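Local structure of DUF1573 domain-containing protein (Porphyromonas gingivalis, 2QSV) at residues Leu67-Asn72 and Val101-Val106; Ile140-Arg143 and Pro149-Leu152; Thr177-Ala182 and Ile200-Asn205. The protein is of unknown function, possibly with cysteine-type peptidase activity, and has a C-terminal part, described here, that probably forms two Ig-like beta-sandwich domains. One frame throughout, in Å; residues are numbered along the deposited sequence.

Contact 1 (Leu67-Asn72 and Val101-Val106); sequences LAVPRN and VSLPLV
Leu67 and Leu103 meet through their methyl ends, the two side chains crossing at about a right angle. One methyl of Leu67, CD1, lies in the fork of the other leucine, 3.8 Å from Leu103 CD2 and 3.9 Å from Leu103 CD1, so a single carbon touches both prongs. The CB of Leu67 does not point straight at the opposing strand; it is the turn at its first torsion, which sets CG trans to the backbone N (chi1 -172°), that lets the tip come closer. Leu103 and Leu105 share this rotamer on CB atoms that do face the contact, two residues apart, yet are met differently. Val69 answers this pair with both branches. Its CG1, swung to the far side from N (chi1 175°), meets Leu105 CD2 tip to tip at 3.9 Å, while CG2 lies in between, 4.0 Å from Leu105 CD1 and 4.0 Å from Leu103 CD2. The isopropyl head thus wedges between two leucine ends. All these meetings are between aliphatic carbons, and the backbones stay apart, with CA atoms of Val69 and Leu105 separated by 8.7 Å. Leu67 also touches Phe12 and Ser15, and Lys78 of strand 76-87 lies against Leu103 and Leu105. On the other side of its strand, Ser102 hydrogen-bonds through OG to Asp79 OD1. Interlocked aliphatic ends between the close of strand 61-67 with its following loop and strand 94-105 join the two facing sheets of the PG_0320-like domain, core packing consistent with an Ig-like fold of the E-set clan.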
ATOM      1  N   LEU A  67      12.994   7.054  -5.207  1.00 37.05           N
ATOM      2  CA  LEU A  67      12.004   7.821  -4.507  1.00 35.86           C
ATOM      3  C   LEU A  67      12.232   9.298  -4.728  1.00 35.60           C
ATOM      4  O   LEU A  67      13.327   9.799  -4.525  1.00 36.20           O
ATOM      5  CB  LEU A  67      12.040   7.497  -3.000  1.00 35.47           C
ATOM      6  CG  LEU A  67      10.921   8.087  -2.138  1.00 34.02           C
ATOM      7  CD1 LEU A  67       9.499   7.637  -2.566  1.00 31.06           C
ATOM      8  CD2 LEU A  67      11.195   7.732  -0.653  1.00 33.90           C
ATOM      9  N   ALA A  68      11.173   9.994  -5.110  1.00 35.34           N
ATOM     10  CA  ALA A  68      11.208  11.434  -5.289  1.00 35.35           C
ATOM     11  C   ALA A  68       9.866  11.990  -4.833  1.00 34.99           C
ATOM     12  O   ALA A  68       8.965  12.141  -5.638  1.00 35.10           O
ATOM     13  CB  ALA A  68      11.481  11.781  -6.798  1.00 35.97           C
ATOM     14  N   VAL A  69       9.714  12.254  -3.536  1.00 35.19           N
ATOM     15  CA  VAL A  69       8.410  12.660  -3.024  1.00 36.15           C
ATOM     16  C   VAL A  69       8.130  14.093  -3.472  1.00 37.27           C
ATOM     17  O   VAL A  69       8.943  14.968  -3.240  1.00 37.01           O
ATOM     18  CB  VAL A  69       8.269  12.550  -1.456  1.00 35.67           C
ATOM     19  CG1 VAL A  69       6.901  13.124  -0.984  1.00 33.09           C
ATOM     20  CG2 VAL A  69       8.454  11.122  -0.976  1.00 34.49           C
ATOM     21  N   PRO A  70       6.977  14.325  -4.114  1.00 39.02           N
ATOM     22  CA  PRO A  70       6.608  15.698  -4.440  1.00 40.99           C
ATOM     23  C   PRO A  70       6.534  16.567  -3.185  1.00 42.83           C
ATOM     24  O   PRO A  70       5.990  16.146  -2.150  1.00 42.87           O
ATOM     25  CB  PRO A  70       5.219  15.557  -5.076  1.00 40.29           C
ATOM     26  CG  PRO A  70       5.137  14.174  -5.528  1.00 39.93           C
ATOM     27  CD  PRO A  70       5.967  13.361  -4.579  1.00 38.63           C
ATOM     28  N   ARG A  71       7.101  17.767  -3.272  0.50 44.06           N
ATOM     29  CA  ARG A  71       7.033  18.754  -2.196  0.50 45.55           C
ATOM     30  C   ARG A  71       5.551  18.960  -1.897  0.50 45.45           C
ATOM     31  O   ARG A  71       4.723  18.930  -2.808  0.50 45.99           O
ATOM     32  CB  ARG A  71       7.665  20.062  -2.677  0.50 46.14           C
ATOM     33  CG  ARG A  71       8.313  20.930  -1.610  0.50 49.23           C
ATOM     34  CD  ARG A  71       9.045  22.109  -2.288  0.50 53.31           C
ATOM     35  NE  ARG A  71       9.325  23.226  -1.385  0.50 55.45           N
ATOM     36  CZ  ARG A  71       8.400  24.045  -0.888  0.50 56.84           C
ATOM     37  NH1 ARG A  71       7.114  23.866  -1.174  0.50 57.32           N
ATOM     38  NH2 ARG A  71       8.757  25.040  -0.086  0.50 56.53           N
ATOM     39  N   ASN A  72       5.200  19.146  -0.635  1.00 45.38           N
ATOM     40  CA  ASN A  72       3.778  19.284  -0.264  1.00 45.50           C
ATOM     41  C   ASN A  72       2.870  18.040  -0.538  1.00 43.22           C
ATOM     42  O   ASN A  72       1.640  18.166  -0.487  1.00 43.65           O
ATOM     43  CB  ASN A  72       3.125  20.553  -0.908  1.00 47.13           C
ATOM     44  CG  ASN A  72       4.025  21.819  -0.833  1.00 51.45           C
ATOM     45  OD1 ASN A  72       4.579  22.155   0.237  1.00 55.12           O
ATOM     46  ND2 ASN A  72       4.162  22.523  -1.977  1.00 53.31           N
ATOM     47  N   VAL A 101       2.957   0.295  -7.103  1.00 29.51           N
ATOM     48  CA  VAL A 101       4.032   0.792  -6.292  1.00 28.06           C
ATOM     49  C   VAL A 101       3.419   1.486  -5.050  1.00 28.56           C
ATOM     50  O   VAL A 101       2.583   2.391  -5.179  1.00 28.17           O
ATOM     51  CB  VAL A 101       4.916   1.750  -7.120  1.00 28.35           C
ATOM     52  CG1 VAL A 101       6.153   2.164  -6.354  1.00 27.90           C
ATOM     53  CG2 VAL A 101       5.292   1.129  -8.513  1.00 26.88           C
ATOM     54  N   SER A 102       3.841   1.062  -3.856  1.00 28.26           N
ATOM     55  CA  SER A 102       3.337   1.596  -2.583  1.00 27.86           C
ATOM     56  C   SER A 102       4.396   2.334  -1.793  1.00 27.04           C
ATOM     57  O   SER A 102       5.579   1.944  -1.759  1.00 26.86           O
ATOM     58  CB  SER A 102       2.743   0.494  -1.708  1.00 28.69           C
ATOM     59  OG  SER A 102       1.540   0.033  -2.285  1.00 32.10           O
ATOM     60  N   LEU A 103       3.963   3.426  -1.176  1.00 25.12           N
ATOM     61  CA  LEU A 103       4.802   4.251  -0.330  1.00 24.18           C
ATOM     62  C   LEU A 103       4.060   4.554   0.978  1.00 24.16           C
ATOM     63  O   LEU A 103       2.997   5.198   0.947  1.00 23.27           O
ATOM     64  CB  LEU A 103       5.149   5.580  -1.048  1.00 24.09           C
ATOM     65  CG  LEU A 103       5.897   6.667  -0.254  1.00 24.25           C
ATOM     66  CD1 LEU A 103       7.266   6.148   0.238  1.00 22.54           C
ATOM     67  CD2 LEU A 103       6.035   7.932  -1.105  1.00 21.63           C
ATOM     68  N   PRO A 104       4.610   4.083   2.121  1.00 23.89           N
ATOM     69  CA  PRO A 104       4.174   4.554   3.451  1.00 23.25           C
ATOM     70  C   PRO A 104       4.856   5.865   3.802  1.00 22.73           C
ATOM     71  O   PRO A 104       5.946   5.865   4.353  1.00 22.51           O
ATOM     72  CB  PRO A 104       4.615   3.417   4.423  1.00 22.97           C
ATOM     73  CG  PRO A 104       5.325   2.310   3.488  1.00 24.21           C
ATOM     74  CD  PRO A 104       5.684   3.068   2.215  1.00 23.63           C
ATOM     75  N   LEU A 105       4.215   6.984   3.455  1.00 22.22           N
ATOM     76  CA  LEU A 105       4.802   8.299   3.631  1.00 21.95           C
ATOM     77  C   LEU A 105       4.354   8.827   5.002  1.00 22.57           C
ATOM     78  O   LEU A 105       3.136   8.919   5.285  1.00 22.17           O
ATOM     79  CB  LEU A 105       4.392   9.250   2.489  1.00 21.39           C
ATOM     80  CG  LEU A 105       4.981  10.664   2.578  1.00 21.42           C
ATOM     81  CD1 LEU A 105       6.525  10.689   2.507  1.00 19.10           C
ATOM     82  CD2 LEU A 105       4.382  11.648   1.526  1.00 20.90           C
ATOM     83  N   VAL A 106       5.320   9.126   5.875  1.00 22.80           N
ATOM     84  CA  VAL A 106       5.004   9.586   7.242  1.00 23.84           C
ATOM     85  C   VAL A 106       5.415  11.062   7.453  1.00 25.29           C
ATOM     86  O   VAL A 106       6.072  11.647   6.596  1.00 25.31           O
ATOM     87  CB  VAL A 106       5.611   8.623   8.365  1.00 23.93           C
ATOM     88  CG1 VAL A 106       5.078   7.169   8.194  1.00 20.38           C
ATOM     89  CG2 VAL A 106       7.132   8.646   8.378  1.00 23.57           C
TER

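Contact 2 (Ile140-Arg143 and Pro149-Leu152); sequences IEIR and PLRL
In Ile142 the first torsion (chi1 -66°) directs the two branches: CG2 stands trans to the backbone N, while CG1 lies beside that N and carries an extended arm out to CD1. Leu150 turns CG trans to its own N (chi1 175°), whereas Leu152 takes the other common leucine rotamer, with CG trans to the carbonyl carbon. The two leucines therefore reach Ile142 in different ways. Leu150 crosses it at about a right angle and lays CD2 against Ile142 CG2 at 4.0 Å. Leu152 comes end-on, with its CD1 4.1 Å from Ile142 CD1, tip to tip. One isoleucine is thus met on each branch by a leucine from successive inward-facing positions of the opposing strand. The strands lie face to face and not edge to edge: the axes of 140-143 and 150-152 approach to 9.9 Å, at 133°, and Ile142 belongs to the four-stranded sheet while the leucines belong to the five-stranded one. Because only a short loop separates the strands, this is a beta-arch, the chain passing from one sheet of the Ig-like sandwich to the other and packing across its own turn. Leu150 CD2 also lies 3.9 Å from Arg143 O, a van der Waals approach near the connecting loop, where the CA atoms of Arg143 and Leu150 are 8.6 Å apart. The CB of Arg143 points away from the leucines. Met120 of strand 120-121 touches Ile142, Leu150 and Leu152 alike, and Ile171 lies against Leu152 from the five-stranded sheet.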
ATOM      1  N   ILE A 140     -13.102  -1.014  16.683  1.00 23.09           N
ATOM      2  CA  ILE A 140     -11.988  -0.883  17.586  1.00 21.95           C
ATOM      3  C   ILE A 140     -11.915   0.578  17.985  1.00 21.68           C
ATOM      4  O   ILE A 140     -11.934   1.453  17.127  1.00 21.89           O
ATOM      5  CB  ILE A 140     -10.668  -1.363  16.923  1.00 22.45           C
ATOM      6  CG1 ILE A 140     -10.609  -2.918  16.934  1.00 24.01           C
ATOM      7  CG2 ILE A 140      -9.415  -0.802  17.603  1.00 23.02           C
ATOM      8  CD1 ILE A 140      -9.441  -3.473  16.158  1.00 22.56           C
ATOM      9  N   GLU A 141     -11.820   0.833  19.285  1.00 20.48           N
ATOM     10  CA  GLU A 141     -11.675   2.186  19.772  1.00 20.67           C
ATOM     11  C   GLU A 141     -10.241   2.652  19.648  1.00 20.22           C
ATOM     12  O   GLU A 141      -9.280   2.006  20.118  1.00 21.09           O
ATOM     13  CB  GLU A 141     -12.174   2.297  21.233  1.00 20.09           C
ATOM     14  CG  GLU A 141     -12.033   3.739  21.762  1.00 24.28           C
ATOM     15  CD  GLU A 141     -12.650   3.968  23.149  1.00 29.65           C
ATOM     16  OE1 GLU A 141     -12.564   3.116  24.026  1.00 35.80           O
ATOM     17  OE2 GLU A 141     -13.173   5.053  23.380  1.00 35.53           O
ATOM     18  N   ILE A 142     -10.079   3.767  18.979  1.00 19.13           N
ATOM     19  CA  ILE A 142      -8.791   4.339  18.843  1.00 19.73           C
ATOM     20  C   ILE A 142      -8.684   5.545  19.764  1.00 21.19           C
ATOM     21  O   ILE A 142      -9.435   6.493  19.620  1.00 20.34           O
ATOM     22  CB  ILE A 142      -8.524   4.774  17.394  1.00 19.99           C
ATOM     23  CG1 ILE A 142      -8.465   3.543  16.444  1.00 17.45           C
ATOM     24  CG2 ILE A 142      -7.260   5.656  17.358  1.00 18.74           C
ATOM     25  CD1 ILE A 142      -8.243   3.963  14.947  1.00 18.21           C
ATOM     26  N   ARG A 143      -7.661   5.541  20.601  0.50 19.84           N
ATOM     27  CA  ARG A 143      -7.555   6.509  21.631  0.50 19.57           C
ATOM     28  C   ARG A 143      -6.331   7.395  21.395  0.50 19.37           C
ATOM     29  O   ARG A 143      -5.259   6.891  21.018  0.50 17.30           O
ATOM     30  CB  ARG A 143      -7.408   5.745  22.924  0.50 19.43           C
ATOM     31  CG  ARG A 143      -7.980   6.435  24.077  0.50 19.93           C
ATOM     32  CD  ARG A 143      -7.827   5.614  25.323  0.50 14.37           C
ATOM     33  NE  ARG A 143      -7.351   6.492  26.381  0.50 15.30           N
ATOM     34  CZ  ARG A 143      -7.123   6.124  27.637  0.50 14.30           C
ATOM     35  NH1 ARG A 143      -7.313   4.855  27.997  0.50 15.17           N
ATOM     36  NH2 ARG A 143      -6.649   7.011  28.520  0.50 12.01           N
ATOM     37  N   PRO A 149      -3.124  16.786  18.754  1.00 24.34           N
ATOM     38  CA  PRO A 149      -4.176  16.064  18.033  1.00 24.46           C
ATOM     39  C   PRO A 149      -3.541  14.864  17.290  1.00 22.98           C
ATOM     40  O   PRO A 149      -2.479  14.988  16.664  1.00 23.03           O
ATOM     41  CB  PRO A 149      -4.718  17.099  17.018  1.00 24.13           C
ATOM     42  CG  PRO A 149      -3.673  18.138  16.902  1.00 26.69           C
ATOM     43  CD  PRO A 149      -2.783  18.083  18.118  1.00 25.69           C
ATOM     44  N   LEU A 150      -4.191  13.721  17.410  1.00 21.86           N
ATOM     45  CA  LEU A 150      -3.818  12.520  16.679  1.00 20.37           C
ATOM     46  C   LEU A 150      -4.509  12.570  15.342  1.00 19.42           C
ATOM     47  O   LEU A 150      -5.751  12.699  15.290  1.00 18.84           O
ATOM     48  CB  LEU A 150      -4.261  11.287  17.452  1.00 19.82           C
ATOM     49  CG  LEU A 150      -4.055   9.894  16.797  1.00 19.81           C
ATOM     50  CD1 LEU A 150      -2.552   9.560  16.651  1.00 15.92           C
ATOM     51  CD2 LEU A 150      -4.793   8.809  17.655  1.00 15.50           C
ATOM     52  N   ARG A 151      -3.721  12.513  14.264  1.00 17.60           N
ATOM     53  CA  ARG A 151      -4.230  12.533  12.913  1.00 19.31           C
ATOM     54  C   ARG A 151      -4.059  11.183  12.222  1.00 19.78           C
ATOM     55  O   ARG A 151      -2.963  10.611  12.284  1.00 19.13           O
ATOM     56  CB  ARG A 151      -3.467  13.590  12.116  1.00 19.15           C
ATOM     57  CG  ARG A 151      -3.674  15.021  12.662  1.00 24.85           C
ATOM     58  CD  ARG A 151      -2.801  16.022  11.884  1.00 32.60           C
ATOM     59  NE  ARG A 151      -2.670  17.254  12.655  1.00 38.86           N
ATOM     60  CZ  ARG A 151      -3.663  18.127  12.835  1.00 42.71           C
ATOM     61  NH1 ARG A 151      -4.860  17.902  12.300  1.00 43.87           N
ATOM     62  NH2 ARG A 151      -3.475  19.224  13.560  1.00 44.62           N
ATOM     63  N   LEU A 152      -5.120  10.691  11.596  1.00 19.55           N
ATOM     64  CA  LEU A 152      -5.093   9.414  10.900  1.00 20.11           C
ATOM     65  C   LEU A 152      -4.973   9.753   9.438  1.00 20.90           C
ATOM     66  O   LEU A 152      -5.968  10.106   8.800  1.00 21.73           O
ATOM     67  CB  LEU A 152      -6.356   8.578  11.173  1.00 19.92           C
ATOM     68  CG  LEU A 152      -6.796   8.336  12.604  1.00 19.66           C
ATOM     69  CD1 LEU A 152      -8.025   7.397  12.685  1.00 22.39           C
ATOM     70  CD2 LEU A 152      -5.671   7.857  13.540  1.00 21.96           C
TER

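Contact 3 (Thr177-Ala182 and Ile200-Asn205)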
ATOM      1  N   THR A 177     -12.049   7.673  18.871  1.00 21.67           N
ATOM      2  CA  THR A 177     -12.971   7.505  17.748  1.00 21.34           C
ATOM      3  C   THR A 177     -13.144   5.992  17.523  1.00 21.11           C
ATOM      4  O   THR A 177     -12.341   5.191  18.002  1.00 21.17           O
ATOM      5  CB  THR A 177     -12.529   8.288  16.486  1.00 21.02           C
ATOM      6  OG1 THR A 177     -13.610   8.351  15.572  1.00 22.21           O
ATOM      7  CG2 THR A 177     -11.288   7.661  15.731  1.00 22.35           C
ATOM      8  N   LEU A 178     -14.202   5.595  16.847  1.00 20.07           N
ATOM      9  CA  LEU A 178     -14.343   4.173  16.492  1.00 20.78           C
ATOM     10  C   LEU A 178     -13.806   3.934  15.087  1.00 20.21           C
ATOM     11  O   LEU A 178     -14.037   4.733  14.171  1.00 18.84           O
ATOM     12  CB  LEU A 178     -15.818   3.760  16.577  1.00 20.71           C
ATOM     13  CG  LEU A 178     -16.309   3.669  18.007  1.00 23.48           C
ATOM     14  CD1 LEU A 178     -17.757   3.240  18.055  1.00 20.95           C
ATOM     15  CD2 LEU A 178     -15.449   2.694  18.748  1.00 23.88           C
ATOM     16  N   LEU A 179     -13.033   2.862  14.962  1.00 20.56           N
ATOM     17  CA  LEU A 179     -12.670   2.267  13.666  1.00 20.02           C
ATOM     18  C   LEU A 179     -13.716   1.235  13.348  1.00 18.67           C
ATOM     19  O   LEU A 179     -13.860   0.272  14.071  1.00 18.01           O
ATOM     20  CB  LEU A 179     -11.283   1.612  13.749  1.00 19.44           C
ATOM     21  CG  LEU A 179     -10.697   1.025  12.441  1.00 19.69           C
ATOM     22  CD1 LEU A 179     -10.498   2.089  11.384  1.00 17.16           C
ATOM     23  CD2 LEU A 179      -9.383   0.338  12.808  1.00 16.17           C
ATOM     24  N   ARG A 180     -14.522   1.446  12.314  1.00 19.81           N
ATOM     25  CA  ARG A 180     -15.585   0.470  12.059  1.00 20.51           C
ATOM     26  C   ARG A 180     -15.040  -0.563  11.062  1.00 21.26           C
ATOM     27  O   ARG A 180     -14.691  -0.209   9.983  1.00 21.80           O
ATOM     28  CB  ARG A 180     -16.800   1.116  11.388  1.00 21.24           C
ATOM     29  CG  ARG A 180     -17.288   2.399  12.067  1.00 26.49           C
ATOM     30  CD  ARG A 180     -17.986   2.125  13.293  1.00 26.12           C
ATOM     31  NE  ARG A 180     -18.634   3.349  13.806  1.00 34.13           N
ATOM     32  CZ  ARG A 180     -19.548   3.328  14.771  1.00 33.70           C
ATOM     33  NH1 ARG A 180     -19.921   2.157  15.256  1.00 35.32           N
ATOM     34  NH2 ARG A 180     -20.078   4.453  15.261  1.00 33.82           N
ATOM     35  N   ILE A 181     -15.058  -1.829  11.437  1.00 22.43           N
ATOM     36  CA  ILE A 181     -14.473  -2.920  10.661  1.00 22.02           C
ATOM     37  C   ILE A 181     -15.640  -3.816  10.200  1.00 22.30           C
ATOM     38  O   ILE A 181     -16.625  -4.014  10.925  1.00 21.43           O
ATOM     39  CB  ILE A 181     -13.456  -3.681  11.540  1.00 22.36           C
ATOM     40  CG1 ILE A 181     -12.293  -2.734  11.867  1.00 20.81           C
ATOM     41  CG2 ILE A 181     -12.957  -5.030  10.885  1.00 21.83           C
ATOM     42  CD1 ILE A 181     -11.531  -3.106  13.122  1.00 19.41           C
ATOM     43  N   ALA A 182     -15.566  -4.283   8.955  1.00 21.69           N
ATOM     44  CA  ALA A 182     -16.519  -5.294   8.461  1.00 23.68           C
ATOM     45  C   ALA A 182     -15.780  -6.392   7.664  1.00 24.39           C
ATOM     46  O   ALA A 182     -14.864  -6.078   6.874  1.00 24.25           O
ATOM     47  CB  ALA A 182     -17.637  -4.645   7.630  1.00 22.67           C
ATOM     48  N   ILE A 200      -5.037  -4.339   9.013  1.00 20.52           N
ATOM     49  CA  ILE A 200      -5.427  -2.958   8.782  1.00 18.78           C
ATOM     50  C   ILE A 200      -4.189  -2.084   9.010  1.00 17.15           C
ATOM     51  O   ILE A 200      -3.618  -2.142  10.054  1.00 16.74           O
ATOM     52  CB  ILE A 200      -6.580  -2.479   9.738  1.00 18.48           C
ATOM     53  CG1 ILE A 200      -7.832  -3.338   9.517  1.00 19.67           C
ATOM     54  CG2 ILE A 200      -6.867  -1.013   9.413  1.00 14.81           C
ATOM     55  CD1 ILE A 200      -8.870  -3.351  10.746  1.00 17.78           C
ATOM     56  N   SER A 201      -3.798  -1.283   8.031  1.00 17.30           N
ATOM     57  CA  SER A 201      -2.626  -0.434   8.170  1.00 19.16           C
ATOM     58  C   SER A 201      -3.037   1.021   8.378  1.00 19.20           C
ATOM     59  O   SER A 201      -3.873   1.568   7.614  1.00 21.48           O
ATOM     60  CB  SER A 201      -1.727  -0.530   6.934  1.00 18.44           C
ATOM     61  OG  SER A 201      -1.250  -1.863   6.781  1.00 21.78           O
ATOM     62  N   ILE A 202      -2.475   1.625   9.425  1.00 18.59           N
ATOM     63  CA  ILE A 202      -2.813   3.020   9.777  1.00 18.52           C
ATOM     64  C   ILE A 202      -1.580   3.850   9.777  1.00 17.11           C
ATOM     65  O   ILE A 202      -0.655   3.552  10.460  1.00 17.48           O
ATOM     66  CB  ILE A 202      -3.517   3.129  11.210  1.00 18.71           C
ATOM     67  CG1 ILE A 202      -4.811   2.276  11.248  1.00 16.74           C
ATOM     68  CG2 ILE A 202      -3.732   4.654  11.591  1.00 16.78           C
ATOM     69  CD1 ILE A 202      -5.432   2.080  12.666  1.00 20.61           C
ATOM     70  N   ILE A 203      -1.561   4.904   8.989  1.00 17.20           N
ATOM     71  CA  ILE A 203      -0.486   5.868   9.064  1.00 16.78           C
ATOM     72  C   ILE A 203      -0.995   7.097   9.851  1.00 17.88           C
ATOM     73  O   ILE A 203      -2.038   7.621   9.527  1.00 17.43           O
ATOM     74  CB  ILE A 203       0.043   6.249   7.687  1.00 16.78           C
ATOM     75  CG1 ILE A 203       0.787   4.999   7.103  1.00 20.57           C
ATOM     76  CG2 ILE A 203       1.030   7.465   7.793  1.00 17.21           C
ATOM     77  CD1 ILE A 203       1.392   5.189   5.799  1.00 23.48           C
ATOM     78  N   CYS A 204      -0.255   7.511  10.872  1.00 17.64           N
ATOM     79  CA  CYS A 204      -0.733   8.533  11.804  1.00 19.77           C
ATOM     80  C   CYS A 204       0.458   9.311  12.270  1.00 20.51           C
ATOM     81  O   CYS A 204       1.618   8.960  11.987  1.00 20.11           O
ATOM     82  CB  CYS A 204      -1.482   7.892  13.000  1.00 18.54           C
ATOM     83  SG  CYS A 204      -0.425   6.837  14.002  1.00 22.71           S
ATOM     84  N   ASN A 205       0.187  10.350  13.048  1.00 21.20           N
ATOM     85  CA  ASN A 205       1.229  11.244  13.496  1.00 20.43           C
ATOM     86  C   ASN A 205       1.676  10.902  14.890  1.00 20.51           C
ATOM     87  O   ASN A 205       1.957  11.803  15.685  1.00 20.92           O
ATOM     88  CB  ASN A 205       0.771  12.724  13.385  1.00 21.04           C
ATOM     89  CG  ASN A 205      -0.330  13.081  14.383  1.00 20.06           C
ATOM     90  OD1 ASN A 205      -1.017  12.195  14.906  1.00 20.42           O
ATOM     91  ND2 ASN A 205      -0.463  14.392  14.696  1.00 18.56           N
TER
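Leu179, which packs on Ile200 and Ile202, is hydrogen-bonded within its own sheet, Leu179 N lying 2.8 Å from Ile140 O. The cross-sheet contact itself is wholly apolar. Its tightest point is between two isoleucines that cross obliquely: Ile200 CD1 lies 3.6 Å from Ile181 CD1 and 3.7 Å from Ile181 CG1, so that one methyl rests along the end of the other arm. Both residues extend CG1 beside the backbone N (chi1 -65° in Ile181 and -61° in Ile200), which aims the CD1 groups across the interior. Leu179 CD2 fits more loosely, 4.3 Å from both Ile200 CD1 and Ile202 CD1, bridging two neighbouring inward-facing positions. On the outer face of its strand Arg180 makes a salt bridge to Asp167 through NH2. The strands 176-183 and 195-204 belong to the opposing sheets of the Ig-like sandwich; the axes of 177-182 and 200-204 come to 11.3 Å and run at 152°, roughly antiparallel. Helix 185-190 comes between them in the chain; within the core, Val155 and Thr157 of strand 150-157, Ala164 of strand 162-166 and Val216 of strand 211-219 also touch Ile200.

Contacts 2 and 3 form one continuous core in the C-terminal domain, their centres 8 Å apart: strands 136-144 and 176-183 are neighbours in one sheet, 150-157 and 195-204 in the other. Asn205 of contact 3 ties to contact 2 at the sandwich end, with its OD1 2.8 Å from Arg151 N and its ND2 bonded to Pro149 O. Contact 1 is a comparable packing between sheets in the preceding domain, 21 Å from contact 3 between centres, yet the two touch at the domain interface: Leu105 O lies 3.6 Å from Ile203 CG2. The sodium ion, held by Thr157, Asn159 and Leu162, is about 9 Å from the side chain of Ile200.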